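Local coordinates for protein endopolygalacturonase (Chondrostereum purpureum, PDB 1KCC) that probably hydrolyses the alpha-1,4 bonds between galacturonosyl units of pectic polygalacturonate, as a right-handed parallel beta-helix enzyme of glycoside hydrolase family 28, at residues A[227-232]-A[273-278]. Numbering follows the deposited sequence.
Sequences IKAQRT and APFSDV. With GTR (beta-D-galactopyranuronic acid), chain B.
Ile227 lays its CG2 methyl over one face of the Phe275 ring, a CH-pi contact 3.8 Å from CG2 to the ring centroid and 19° off the ring normal. With CG1 beside the backbone N (chi1 -51°), CG2 stands anti to that nitrogen and over the ring, and the CG1-CD1 arm reaches toward Val278: Ile227 CD1 meets Val278 CG1 tip to tip at 4.0 Å. Ala229 adds a smaller apolar cluster, its CB lying 3.7 Å from Phe275 CZ, an oblique approach, and equally 3.7 Å from Ala273 CB. No hydrogen bond joins 227-232 to 273-278; strands 227-230 and 275-278 run nearly antiparallel (173°) with axes 10.4 Å apart, facing each other across the interior of the beta-helix. Val238 and Tyr243 of strand 237-244 and Trp307 of strand 306-308 pack around the same cluster.

Polar chemistry belongs to the outward face of strand 227-230. The side chain of Lys228 leaves the backbone away from 273-278 and, extended beyond CG, donates a hydrogen bond from NZ to O6B of the bound galacturonate (2.9 Å), while Asp174 forms a salt bridge with the same nitrogen. Arg226 and Tyr262 also hydrogen-bond this sugar.

Alternating residues thus divide the strand's work: Ile227 and Ala229 are buried against Phe275 in the apolar core, whereas Lys228 presents its ammonium to the sugar carboxylate, where the opposite charges probably favour recognition of a galacturonate unit.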
loop_
_atom_site.group_PDB
_atom_site.type_symbol
_atom_site.label_atom_id
_atom_site.label_comp_id
_atom_site.label_asym_id
_atom_site.label_seq_id
_atom_site.Cartn_x
_atom_site.Cartn_y
_atom_site.Cartn_z
ATOM N N ILE A 227 9.460 2.892 7.874
ATOM C CA ILE A 227 9.065 4.310 7.770
ATOM C C ILE A 227 10.208 4.987 7.069
ATOM O O ILE A 227 11.330 5.019 7.597
ATOM C CB ILE A 227 8.762 4.970 9.136
ATOM C CG1 ILE A 227 7.768 4.086 9.923
ATOM C CG2 ILE A 227 8.262 6.396 8.901
ATOM C CD1 ILE A 227 7.451 4.704 11.296
ATOM N N LYS A 228 9.961 5.466 5.836
ATOM C CA LYS A 228 11.002 6.030 4.990
ATOM C C LYS A 228 10.650 7.446 4.640
ATOM O O LYS A 228 9.537 7.730 4.170
ATOM C CB LYS A 228 11.182 5.179 3.690
ATOM C CG LYS A 228 9.951 4.504 3.130
ATOM C CD LYS A 228 10.216 3.872 1.713
ATOM C CE LYS A 228 8.985 3.009 1.354
ATOM N NZ LYS A 228 9.056 2.575 -0.073
ATOM N N ALA A 229 11.587 8.359 4.845
ATOM C CA ALA A 229 11.439 9.749 4.407
ATOM C C ALA A 229 12.588 10.091 3.489
ATOM O O ALA A 229 13.739 9.764 3.773
ATOM C CB ALA A 229 11.412 10.733 5.562
ATOM N N GLN A 230 12.252 10.781 2.392
ATOM C CA GLN A 230 13.288 11.294 1.538
ATOM C C GLN A 230 14.253 12.165 2.343
ATOM O O GLN A 230 13.827 13.064 3.087
ATOM C CB GLN A 230 12.645 12.166 0.417
ATOM C CG GLN A 230 11.796 11.248 -0.461
ATOM C CD GLN A 230 10.830 11.871 -1.420
ATOM O OE1 GLN A 230 11.144 12.984 -1.831
ATOM N NE2 GLN A 230 9.770 11.254 -1.874
ATOM N N ARG A 231 15.544 11.918 2.133
ATOM C CA ARG A 231 16.564 12.772 2.808
ATOM C C ARG A 231 16.293 14.214 2.616
ATOM O O ARG A 231 16.544 15.011 3.523
ATOM C CB ARG A 231 17.931 12.366 2.249
ATOM C CG ARG A 231 19.065 13.184 2.892
ATOM C CD ARG A 231 20.410 12.840 2.289
ATOM N NE ARG A 231 20.893 11.553 2.700
ATOM C CZ ARG A 231 21.080 10.520 1.889
ATOM N NH1 ARG A 231 20.739 10.508 0.599
ATOM N NH2 ARG A 231 21.615 9.374 2.365
ATOM N N THR A 232 15.829 14.623 1.414
ATOM C CA THR A 232 15.666 16.030 1.097
ATOM C C THR A 232 14.328 16.644 1.511
ATOM O O THR A 232 14.157 17.846 1.300
ATOM C CB THR A 232 15.851 16.223 -0.438
ATOM O OG1 THR A 232 14.884 15.394 -1.085
ATOM C CG2 THR A 232 17.247 15.840 -0.865
ATOM N N ALA A 273 11.709 15.980 7.945
ATOM C CA ALA A 273 10.506 15.130 7.962
ATOM C C ALA A 273 10.446 14.412 9.300
ATOM O O ALA A 273 10.526 13.175 9.381
ATOM C CB ALA A 273 10.585 14.096 6.811
ATOM N N PRO A 274 10.308 15.174 10.398
ATOM C CA PRO A 274 10.386 14.565 11.734
ATOM C C PRO A 274 9.404 13.405 11.906
ATOM O O PRO A 274 8.249 13.454 11.528
ATOM C CB PRO A 274 9.982 15.737 12.683
ATOM C CG PRO A 274 9.395 16.784 11.772
ATOM C CD PRO A 274 10.138 16.639 10.462
ATOM N N PHE A 275 9.909 12.368 12.582
ATOM C CA PHE A 275 9.133 11.215 13.001
ATOM C C PHE A 275 8.898 11.284 14.506
ATOM O O PHE A 275 9.870 11.516 15.272
ATOM C CB PHE A 275 9.803 9.874 12.735
ATOM C CG PHE A 275 10.137 9.582 11.289
ATOM C CD1 PHE A 275 9.588 10.293 10.222
ATOM C CD2 PHE A 275 11.032 8.532 11.030
ATOM C CE1 PHE A 275 9.953 9.920 8.921
ATOM C CE2 PHE A 275 11.363 8.155 9.744
ATOM C CZ PHE A 275 10.815 8.877 8.700
ATOM N N SER A 276 7.661 11.087 14.952
ATOM C CA SER A 276 7.392 11.084 16.378
ATOM C C SER A 276 6.377 10.000 16.727
ATOM O O SER A 276 5.553 9.572 15.901
ATOM C CB SER A 276 6.886 12.443 16.841
ATOM O OG SER A 276 5.803 12.863 16.151
ATOM N N ASP A 277 6.471 9.560 17.964
ATOM C CA ASP A 277 5.479 8.673 18.584
ATOM C C ASP A 277 5.217 7.398 17.757
ATOM O O ASP A 277 4.112 7.146 17.314
ATOM C CB ASP A 277 4.196 9.423 18.852
ATOM C CG ASP A 277 4.428 10.581 19.769
ATOM O OD1 ASP A 277 5.515 10.749 20.395
ATOM O OD2 ASP A 277 3.439 11.376 19.909
ATOM N N VAL A 278 6.280 6.599 17.614
ATOM C CA VAL A 278 6.240 5.348 16.886
ATOM C C VAL A 278 6.365 4.198 17.913
ATOM O O VAL A 278 7.401 4.106 18.578
ATOM C CB VAL A 278 7.384 5.260 15.850
ATOM C CG1 VAL A 278 7.376 3.916 15.167
ATOM C CG2 VAL A 278 7.262 6.415 14.860
HETATM C C1 GTR B . 13.080 -0.555 -5.277
HETATM C C2 GTR B . 12.325 0.207 -6.355
HETATM C C3 GTR B . 12.106 1.571 -5.935
HETATM C C4 GTR B . 11.324 1.652 -4.589
HETATM C C5 GTR B . 12.127 0.787 -3.599
HETATM C C6 GTR B . 11.403 0.691 -2.271
HETATM O O1 GTR B . 13.288 -1.884 -5.648
HETATM O O2 GTR B . 13.090 0.156 -7.577
HETATM O O3 GTR B . 11.313 2.283 -6.977
HETATM O O4 GTR B . 9.983 1.174 -4.770
HETATM O O5 GTR B . 12.306 -0.562 -4.084
HETATM O O6A GTR B . 10.887 -0.370 -1.858
HETATM O O6B GTR B . 11.383 1.745 -1.623
#